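Metallophosphoesterase TT1561-like domain-containing protein (Aquifex aeolicus, PDB 2YVT) is of unknown function but belongs to the calcineurin-like metallophosphoesterase superfamily and probably hydrolyses phosphate esters with the help of bound metal ions. Local coordinates at residues M4-L9 with A128-E133; A29-D34 with Y244-L249; K91-P96 with F134-F139. One frame throughout, in Å; residues are numbered along the deposited sequence.

Contact 1 (M4-L9 with A128-E133); sequences MPRKVL and AGWRGE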
loop_
_atom_site.group_PDB
_atom_site.type_symbol
_atom_site.label_atom_id
_atom_site.label_comp_id
_atom_site.label_asym_id
_atom_site.label_seq_id
_atom_site.Cartn_x
_atom_site.Cartn_y
_atom_site.Cartn_z
HETATM N N MSE A 4 -4.337 26.326 -5.567
HETATM C CA MSE A 4 -3.208 25.376 -5.801
HETATM C C MSE A 4 -3.569 23.997 -5.247
HETATM O O MSE A 4 -3.002 23.571 -4.239
HETATM C CB MSE A 4 -1.915 25.870 -5.134
HETATM C CG MSE A 4 -1.423 27.244 -5.568
HETATM SE SE MSE A 4 0.385 27.601 -4.899
HETATM C CE MSE A 4 1.404 26.649 -6.269
ATOM N N PRO A 5 -4.519 23.292 -5.894
ATOM C CA PRO A 5 -4.877 22.000 -5.304
ATOM C C PRO A 5 -3.758 20.972 -5.465
ATOM O O PRO A 5 -2.917 21.078 -6.373
ATOM C CB PRO A 5 -6.140 21.583 -6.068
ATOM C CG PRO A 5 -6.086 22.328 -7.351
ATOM C CD PRO A 5 -5.272 23.576 -7.129
ATOM N N ARG A 6 -3.738 20.015 -4.547
ATOM C CA ARG A 6 -2.781 18.917 -4.570
ATOM C C ARG A 6 -3.622 17.658 -4.445
ATOM O O ARG A 6 -3.992 17.243 -3.343
ATOM C CB ARG A 6 -1.793 19.046 -3.412
ATOM C CG ARG A 6 -0.884 20.284 -3.477
ATOM C CD ARG A 6 0.112 20.198 -4.632
ATOM N NE ARG A 6 1.036 21.332 -4.673
ATOM C CZ ARG A 6 0.871 22.419 -5.425
ATOM N NH1 ARG A 6 -0.196 22.551 -6.209
ATOM N NH2 ARG A 6 1.780 23.387 -5.389
ATOM N N LYS A 7 -3.945 17.077 -5.593
ATOM C CA LYS A 7 -4.974 16.050 -5.673
ATOM C C LYS A 7 -4.356 14.659 -5.720
ATOM O O LYS A 7 -3.399 14.420 -6.453
ATOM C CB LYS A 7 -5.872 16.284 -6.889
ATOM C CG LYS A 7 -6.704 17.571 -6.816
ATOM C CD LYS A 7 -7.586 17.738 -8.055
ATOM C CE LYS A 7 -8.225 19.133 -8.136
ATOM N NZ LYS A 7 -9.320 19.355 -7.141
ATOM N N VAL A 8 -4.924 13.748 -4.935
ATOM C CA VAL A 8 -4.412 12.380 -4.834
ATOM C C VAL A 8 -5.529 11.401 -5.162
ATOM O O VAL A 8 -6.615 11.485 -4.586
ATOM C CB VAL A 8 -3.894 12.067 -3.392
ATOM C CG1 VAL A 8 -3.320 10.654 -3.314
ATOM C CG2 VAL A 8 -2.856 13.096 -2.943
ATOM N N LEU A 9 -5.274 10.498 -6.107
ATOM C CA LEU A 9 -6.185 9.376 -6.366
ATOM C C LEU A 9 -5.531 8.145 -5.756
ATOM O O LEU A 9 -4.401 7.818 -6.109
ATOM C CB LEU A 9 -6.400 9.171 -7.873
ATOM C CG LEU A 9 -7.509 8.214 -8.369
ATOM C CD1 LEU A 9 -7.618 8.334 -9.891
ATOM C CD2 LEU A 9 -7.317 6.754 -7.991
ATOM N N ALA A 128 9.937 9.814 0.109
ATOM C CA ALA A 128 10.231 10.684 -1.011
ATOM C C ALA A 128 9.615 12.045 -0.746
ATOM O O ALA A 128 8.520 12.146 -0.182
ATOM C CB ALA A 128 9.678 10.100 -2.278
ATOM N N GLY A 129 10.324 13.094 -1.147
ATOM C CA GLY A 129 9.749 14.436 -1.110
ATOM C C GLY A 129 8.811 14.621 -2.289
ATOM O O GLY A 129 9.011 14.018 -3.346
ATOM N N TRP A 130 7.778 15.441 -2.111
ATOM C CA TRP A 130 6.849 15.741 -3.203
ATOM C C TRP A 130 6.547 17.233 -3.254
ATOM O O TRP A 130 6.138 17.823 -2.251
ATOM C CB TRP A 130 5.564 14.904 -3.071
ATOM C CG TRP A 130 4.468 15.242 -4.055
ATOM C CD1 TRP A 130 4.601 15.426 -5.399
ATOM C CD2 TRP A 130 3.072 15.407 -3.764
ATOM N NE1 TRP A 130 3.379 15.711 -5.963
ATOM C CE2 TRP A 130 2.423 15.703 -4.983
ATOM C CE3 TRP A 130 2.307 15.327 -2.592
ATOM C CZ2 TRP A 130 1.041 15.934 -5.063
ATOM C CZ3 TRP A 130 0.934 15.554 -2.673
ATOM C CH2 TRP A 130 0.317 15.852 -3.902
ATOM N N ARG A 131 6.786 17.819 -4.431
ATOM C CA ARG A 131 6.580 19.254 -4.714
ATOM C C ARG A 131 7.202 20.202 -3.678
ATOM O O ARG A 131 6.745 21.338 -3.511
ATOM C CB ARG A 131 5.087 19.582 -4.915
ATOM C CG ARG A 131 4.375 18.767 -5.992
ATOM C CD ARG A 131 4.509 19.332 -7.407
ATOM N NE ARG A 131 3.826 18.475 -8.382
ATOM C CZ ARG A 131 2.552 18.605 -8.755
ATOM N NH1 ARG A 131 1.793 19.570 -8.249
ATOM N NH2 ARG A 131 2.032 17.764 -9.641
ATOM N N GLY A 132 8.241 19.737 -2.987
ATOM C CA GLY A 132 8.936 20.547 -1.987
ATOM C C GLY A 132 8.147 20.871 -0.729
ATOM O O GLY A 132 8.635 21.596 0.142
ATOM N N GLU A 133 6.933 20.330 -0.624
ATOM C CA GLU A 133 6.039 20.642 0.497
ATOM C C GLU A 133 5.680 19.430 1.361
ATOM O O GLU A 133 5.331 19.584 2.534
ATOM C CB GLU A 133 4.758 21.325 -0.001
ATOM C CG GLU A 133 3.855 21.861 1.126
ATOM C CD GLU A 133 2.877 22.934 0.668
ATOM O OE1 GLU A 133 3.037 23.450 -0.464
ATOM O OE2 GLU A 133 1.951 23.266 1.450
HETATM O O HOH W 1 2.962 21.794 -2.646
#
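Arg6 carries most of this contact, meeting both Trp130 and Arg131 at the tight turn that follows strand 126-130. Its guanidinium first turns back on its own segment: NH1 donates to Pro5 O at 3.1 Å, close to the guanidinium plane but from above the plane of the carbonyl. The chain reaches that position because CG lies beside the backbone N (chi1 -65°) and the next bond bends in the same sense. At the root of the side chain, Arg6 CB rests obliquely against the benzene end of Trp130, 3.9 Å from CH2. Further out, Arg131 NH1 hangs over the rim of one guanidinium face of Arg6, the two planes turned 65° apart, and it lies 4.0 Å from Arg6 CD. Two like charges therefore sit near each other, and the acidic neighbours probably ease this. A water molecule takes the N-H of Arg6 NE at 2.8 Å and donates to Glu133 OE1 at 2.7 Å, joining the segments indirectly, while Arg131 NH2 has a long, weak ion pair with Asp34. Beyond Arg6, Val8 adds a small apolar touch, CG2 to Trp130 CH2 at 4.3 Å. The turn that presents these groups is of type I', with Arg131 and Gly132 both at positive phi and Glu133 N bonded to Trp130 O. It closes the hairpin between strands 126-130 and 134-144; Trp130 stacks on Phe134 and also packs on Ile35 and Leu249, and Glu133 makes a salt bridge to Arg175. Strand 7-12, for its part, lies between strands 35-39 and 243-248, with Leu9 reaching helix 21-31, and the hairpin end covers its other side.

Contact 2 (A29-D34 with Y244-L249); sequences AEKQPD and YAFLDL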
loop_
_atom_site.group_PDB
_atom_site.type_symbol
_atom_site.label_atom_id
_atom_site.label_comp_id
_atom_site.label_asym_id
_atom_site.label_seq_id
_atom_site.Cartn_x
_atom_site.Cartn_y
_atom_site.Cartn_z
ATOM N N ALA A 29 -8.362 10.836 -16.334
ATOM C CA ALA A 29 -8.661 11.837 -17.363
ATOM C C ALA A 29 -9.664 12.884 -16.873
ATOM O O ALA A 29 -9.483 14.085 -17.097
ATOM C CB ALA A 29 -9.171 11.161 -18.633
ATOM N N GLU A 30 -10.711 12.418 -16.197
ATOM C CA GLU A 30 -11.782 13.282 -15.707
ATOM C C GLU A 30 -11.322 14.180 -14.555
ATOM O O GLU A 30 -11.612 15.382 -14.536
ATOM C CB GLU A 30 -12.984 12.434 -15.275
ATOM C CG GLU A 30 -14.151 13.241 -14.701
ATOM C CD GLU A 30 -15.177 12.389 -13.968
ATOM O OE1 GLU A 30 -14.853 11.249 -13.552
ATOM O OE2 GLU A 30 -16.317 12.872 -13.801
ATOM N N LYS A 31 -10.592 13.595 -13.606
ATOM C CA LYS A 31 -10.316 14.263 -12.332
ATOM C C LYS A 31 -8.904 14.841 -12.193
ATOM O O LYS A 31 -8.643 15.625 -11.280
ATOM C CB LYS A 31 -10.653 13.336 -11.163
ATOM C CG LYS A 31 -12.134 12.938 -11.106
ATOM C CD LYS A 31 -12.500 12.255 -9.790
ATOM C CE LYS A 31 -13.960 11.790 -9.777
ATOM N NZ LYS A 31 -14.935 12.927 -9.719
ATOM N N GLN A 32 -8.006 14.439 -13.090
ATOM C CA GLN A 32 -6.658 15.017 -13.191
ATOM C C GLN A 32 -5.897 15.039 -11.856
ATOM O O GLN A 32 -5.486 16.107 -11.389
ATOM C CB GLN A 32 -6.729 16.436 -13.785
ATOM C CG GLN A 32 -7.532 16.543 -15.074
ATOM C CD GLN A 32 -6.705 16.256 -16.300
ATOM O OE1 GLN A 32 -6.852 15.208 -16.929
ATOM N NE2 GLN A 32 -5.822 17.191 -16.654
ATOM N N PRO A 33 -5.696 13.860 -11.232
ATOM C CA PRO A 33 -4.943 13.849 -9.974
ATOM C C PRO A 33 -3.494 14.245 -10.211
ATOM O O PRO A 33 -2.964 14.014 -11.299
ATOM C CB PRO A 33 -5.001 12.379 -9.548
ATOM C CG PRO A 33 -5.178 11.617 -10.832
ATOM C CD PRO A 33 -6.091 12.500 -11.645
ATOM N N ASP A 34 -2.864 14.828 -9.199
ATOM C CA ASP A 34 -1.445 15.142 -9.247
ATOM C C ASP A 34 -0.593 13.922 -8.933
ATOM O O ASP A 34 0.502 13.771 -9.475
ATOM C CB ASP A 34 -1.134 16.288 -8.294
ATOM C CG ASP A 34 -1.821 17.560 -8.710
ATOM O OD1 ASP A 34 -1.447 18.118 -9.767
ATOM O OD2 ASP A 34 -2.764 17.972 -8.012
ATOM N N TYR A 244 -12.338 3.743 -5.179
ATOM C CA TYR A 244 -11.109 4.510 -5.044
ATOM C C TYR A 244 -11.370 5.701 -4.125
ATOM O O TYR A 244 -12.524 6.009 -3.805
ATOM C CB TYR A 244 -10.603 4.972 -6.416
ATOM C CG TYR A 244 -11.534 5.922 -7.136
ATOM C CD1 TYR A 244 -11.382 7.305 -7.011
ATOM C CD2 TYR A 244 -12.560 5.437 -7.959
ATOM C CE1 TYR A 244 -12.237 8.184 -7.672
ATOM C CE2 TYR A 244 -13.419 6.308 -8.619
ATOM C CZ TYR A 244 -13.246 7.679 -8.475
ATOM O OH TYR A 244 -14.094 8.558 -9.123
ATOM N N ALA A 245 -10.301 6.357 -3.682
ATOM C CA ALA A 245 -10.446 7.597 -2.918
ATOM C C ALA A 245 -9.831 8.746 -3.693
ATOM O O ALA A 245 -8.869 8.555 -4.435
ATOM C CB ALA A 245 -9.781 7.476 -1.563
ATOM N N PHE A 246 -10.394 9.940 -3.514
ATOM C CA PHE A 246 -9.849 11.130 -4.137
ATOM C C PHE A 246 -9.676 12.198 -3.064
ATOM O O PHE A 246 -10.639 12.577 -2.391
ATOM C CB PHE A 246 -10.755 11.612 -5.280
ATOM C CG PHE A 246 -10.040 12.456 -6.292
ATOM C CD1 PHE A 246 -9.350 11.870 -7.351
ATOM C CD2 PHE A 246 -10.044 13.838 -6.181
ATOM C CE1 PHE A 246 -8.675 12.656 -8.287
ATOM C CE2 PHE A 246 -9.372 14.637 -7.119
ATOM C CZ PHE A 246 -8.689 14.042 -8.166
ATOM N N LEU A 247 -8.438 12.658 -2.895
ATOM C CA LEU A 247 -8.075 13.565 -1.815
ATOM C C LEU A 247 -7.586 14.882 -2.404
ATOM O O LEU A 247 -6.846 14.892 -3.379
ATOM C CB LEU A 247 -6.966 12.959 -0.937
ATOM C CG LEU A 247 -7.080 11.595 -0.235
ATOM C CD1 LEU A 247 -6.968 10.406 -1.186
ATOM C CD2 LEU A 247 -6.001 11.489 0.827
ATOM N N ASP A 248 -8.021 15.990 -1.815
ATOM C CA ASP A 248 -7.416 17.277 -2.088
ATOM C C ASP A 248 -6.699 17.715 -0.813
ATOM O O ASP A 248 -7.338 18.072 0.175
ATOM C CB ASP A 248 -8.478 18.303 -2.505
ATOM C CG ASP A 248 -7.872 19.625 -2.938
ATOM O OD1 ASP A 248 -6.782 19.968 -2.439
ATOM O OD2 ASP A 248 -8.478 20.321 -3.793
ATOM N N LEU A 249 -5.371 17.660 -0.835
ATOM C CA LEU A 249 -4.569 17.953 0.352
ATOM C C LEU A 249 -4.528 19.436 0.681
ATOM O O LEU A 249 -4.202 19.812 1.809
ATOM C CB LEU A 249 -3.146 17.419 0.193
ATOM C CG LEU A 249 -3.003 15.918 -0.093
ATOM C CD1 LEU A 249 -1.531 15.534 -0.093
ATOM C CD2 LEU A 249 -3.785 15.082 0.906
#
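Lys31 and Phe246 form the main meeting of this contact, where the last turn of helix 21-31 packs on strand 243-248 in the layered alpha/beta fold of the calcineurin-like phosphoesterases. A CH-pi contact is made by Lys31 CD, which stands over one face of the Phe246 ring, 4.2 Å from its centroid and 17° off the normal, displaced toward the rim. The nearly extended lysine chain thus crosses the ring with its methylenes before bending at chi4, and its ammonium group has a long, weak ion pair with Glu257 on strand 253-258.

Apolar packing surrounds this. Lys31 CB approaches Phe246 CE1 to 3.6 Å, and Pro33 adds CB against the same ring obliquely, at 3.9 Å from CE1. A polar backbone atom, Lys31 O, is also in van der Waals contact with the ring, 3.5 Å from Phe246 CZ. The chain can bring both residues onto one ring because the helix breaks at Gln32, which has positive phi and turns the backbone toward strand 35-39. Phe246 CG lies opposite the backbone N (chi1 -157°), which carries the ring out from the sheet to where it also meets Lys7 and Leu9 of strand 7-12. With an alanine here, the lysine methylenes and the proline ring would probably be left without their shared support, and a gap would open between helix and sheet.

Tyr244, two residues earlier on the same side of the strand, meets the lysine at the ring's edge rather than over a face: Lys31 CE lies near the ring plane, 3.3 Å from Tyr244 OH.

Contact 3 (K91-P96 with F134-F139); sequences KTFVVP and FEVIGF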
loop_
_atom_site.group_PDB
_atom_site.type_symbol
_atom_site.label_atom_id
_atom_site.label_comp_id
_atom_site.label_asym_id
_atom_site.label_seq_id
_atom_site.Cartn_x
_atom_site.Cartn_y
_atom_site.Cartn_z
ATOM N N LYS A 91 2.416 10.820 -11.836
ATOM C CA LYS A 91 3.348 10.573 -10.730
ATOM C C LYS A 91 2.682 9.582 -9.782
ATOM O O LYS A 91 1.564 9.812 -9.331
ATOM C CB LYS A 91 3.691 11.867 -9.984
ATOM C CG LYS A 91 4.615 11.655 -8.777
ATOM C CD LYS A 91 6.031 11.276 -9.205
ATOM C CE LYS A 91 6.849 10.736 -8.037
ATOM N NZ LYS A 91 6.740 9.237 -7.933
ATOM N N THR A 92 3.366 8.481 -9.490
ATOM C CA THR A 92 2.735 7.354 -8.806
ATOM C C THR A 92 3.607 6.844 -7.676
ATOM O O THR A 92 4.821 6.671 -7.858
ATOM C CB THR A 92 2.470 6.196 -9.801
ATOM O OG1 THR A 92 1.655 6.669 -10.878
ATOM C CG2 THR A 92 1.757 5.026 -9.126
ATOM N N PHE A 93 2.991 6.611 -6.517
ATOM C CA PHE A 93 3.651 5.929 -5.414
ATOM C C PHE A 93 2.986 4.578 -5.222
ATOM O O PHE A 93 1.759 4.481 -5.213
ATOM C CB PHE A 93 3.551 6.739 -4.120
ATOM C CG PHE A 93 4.287 8.040 -4.166
ATOM C CD1 PHE A 93 5.673 8.064 -4.283
ATOM C CD2 PHE A 93 3.594 9.241 -4.107
ATOM C CE1 PHE A 93 6.367 9.270 -4.321
ATOM C CE2 PHE A 93 4.272 10.458 -4.151
ATOM C CZ PHE A 93 5.664 10.472 -4.259
ATOM N N VAL A 94 3.808 3.547 -5.078
ATOM C CA VAL A 94 3.341 2.173 -4.913
ATOM C C VAL A 94 3.890 1.635 -3.597
ATOM O O VAL A 94 5.076 1.770 -3.322
ATOM C CB VAL A 94 3.828 1.278 -6.078
ATOM C CG1 VAL A 94 3.409 -0.177 -5.864
ATOM C CG2 VAL A 94 3.301 1.802 -7.422
ATOM N N VAL A 95 3.022 1.013 -2.796
ATOM C CA VAL A 95 3.417 0.429 -1.506
ATOM C C VAL A 95 2.956 -1.037 -1.492
ATOM O O VAL A 95 1.781 -1.302 -1.705
ATOM C CB VAL A 95 2.806 1.220 -0.325
ATOM C CG1 VAL A 95 3.137 0.548 1.001
ATOM C CG2 VAL A 95 3.308 2.665 -0.351
ATOM N N PRO A 96 3.889 -1.988 -1.287
ATOM C CA PRO A 96 3.528 -3.395 -1.443
ATOM C C PRO A 96 2.638 -3.929 -0.328
ATOM O O PRO A 96 2.700 -3.450 0.820
ATOM C CB PRO A 96 4.893 -4.107 -1.426
ATOM C CG PRO A 96 5.750 -3.229 -0.573
ATOM C CD PRO A 96 5.311 -1.826 -0.915
ATOM N N PHE A 134 5.762 18.235 0.783
ATOM C CA PHE A 134 5.388 17.021 1.507
ATOM C C PHE A 134 6.558 16.067 1.596
ATOM O O PHE A 134 7.430 16.066 0.725
ATOM C CB PHE A 134 4.223 16.293 0.813
ATOM C CG PHE A 134 2.961 17.109 0.701
ATOM C CD1 PHE A 134 1.974 17.030 1.688
ATOM C CD2 PHE A 134 2.751 17.943 -0.391
ATOM C CE1 PHE A 134 0.804 17.777 1.588
ATOM C CE2 PHE A 134 1.579 18.699 -0.496
ATOM C CZ PHE A 134 0.610 18.616 0.497
ATOM N N GLU A 135 6.570 15.266 2.659
ATOM C CA GLU A 135 7.354 14.039 2.692
ATOM C C GLU A 135 6.360 12.890 2.656
ATOM O O GLU A 135 5.416 12.847 3.453
ATOM C CB GLU A 135 8.225 13.937 3.953
ATOM C CG GLU A 135 9.394 14.938 4.018
ATOM C CD GLU A 135 10.559 14.602 3.085
ATOM O OE1 GLU A 135 10.467 13.646 2.287
ATOM O OE2 GLU A 135 11.588 15.314 3.150
ATOM N N VAL A 136 6.566 11.966 1.723
ATOM C CA VAL A 136 5.697 10.801 1.601
ATOM C C VAL A 136 6.463 9.586 2.094
ATOM O O VAL A 136 7.542 9.288 1.590
ATOM C CB VAL A 136 5.210 10.604 0.146
ATOM C CG1 VAL A 136 4.129 9.529 0.076
ATOM C CG2 VAL A 136 4.652 11.924 -0.394
ATOM N N ILE A 137 5.908 8.914 3.099
ATOM C CA ILE A 137 6.555 7.753 3.711
ATOM C C ILE A 137 5.717 6.525 3.399
ATOM O O ILE A 137 4.492 6.566 3.519
ATOM C CB ILE A 137 6.659 7.926 5.236
ATOM C CG1 ILE A 137 7.511 9.155 5.567
ATOM C CG2 ILE A 137 7.252 6.682 5.900
ATOM C CD1 ILE A 137 7.404 9.554 7.002
ATOM N N GLY A 138 6.371 5.440 2.996
ATOM C CA GLY A 138 5.672 4.181 2.748
ATOM C C GLY A 138 6.241 3.039 3.562
ATOM O O GLY A 138 7.453 2.921 3.722
ATOM N N PHE A 139 5.362 2.192 4.086
ATOM C CA PHE A 139 5.805 0.978 4.766
ATOM C C PHE A 139 4.735 -0.080 4.516
ATOM O O PHE A 139 3.637 -0.032 5.085
ATOM C CB PHE A 139 6.023 1.235 6.269
ATOM C CG PHE A 139 6.966 0.248 6.934
ATOM C CD1 PHE A 139 8.040 0.713 7.701
ATOM C CD2 PHE A 139 6.794 -1.128 6.795
ATOM C CE1 PHE A 139 8.926 -0.175 8.322
ATOM C CE2 PHE A 139 7.672 -2.035 7.409
ATOM C CZ PHE A 139 8.739 -1.554 8.183
#
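Val136 faces Phe93 across the interior of the beta sandwich that forms the centre of the calcineurin-like phosphoesterase fold. Strands 91-95 and 134-139 belong to opposing sheets; they run in similar directions, 27° apart, and their axes approach to 7.5 Å. Such a short separation goes with the small side chains at the closest point, and the contact is made by van der Waals packing, its side-chain part apolar.

Along strand 134-139, alternate residues turn inward. Val136 is the first to touch, and both its methyls are used. CG2 comes to 4.1 Å from Phe93 CE2, whereas CG1 stands above one face of the Phe93 ring, offset toward its rim. The phenylalanine chain meets the valine obliquely; with CG beside the backbone N (chi1 -65°), the ring swings back along its strand toward the start of the segment, where Ala128 and Leu123 also pack on it. Val136 touches Trp130 and Ile179 besides, and Val95 shares Ile179 of the neighbouring strand 175-180.

Ile137 points the other way and packs on Leu176 and Val168. Gly138 brings the backbones nearest, its CA 6.1 Å from Val95 CA. A CB on Gly138 would point at this valine and come only 3.1 Å from Val95 CG2, a tight fit, so the bare CA serves as the packing surface, 4.2 Å from CG2. The CB of Phe139 points away from strand 91-95, and its ring meets Tyr156 and His124; its backbone makes the contact, with Val95 CG1 lying 3.9 Å from Phe139 C and 4.1 Å from Phe139 N.

In the fold
The three contacts describe successive layers of one sandwich. Contact 2 sets helix 21-31 against the outer side of the six-stranded sheet. Contacts 1 and 3 both bridge the two sheets, contact 1 near the surface at the start of the central strand 7-12, its centre about 18 Å from the chain's centre, and contact 3 in the interior, about 8 Å from it. The centres of contacts 1 and 2 lie 11 Å apart; Val8 N probably donates to Leu247 O at 2.7 Å. Contacts 1 and 3, also 11 Å apart, share the hairpin, in which Ala128 O meets Val136 N at 2.7 Å. In this superfamily metals bind beyond the C-terminal strand ends, so contact 3 probably leads toward any such site.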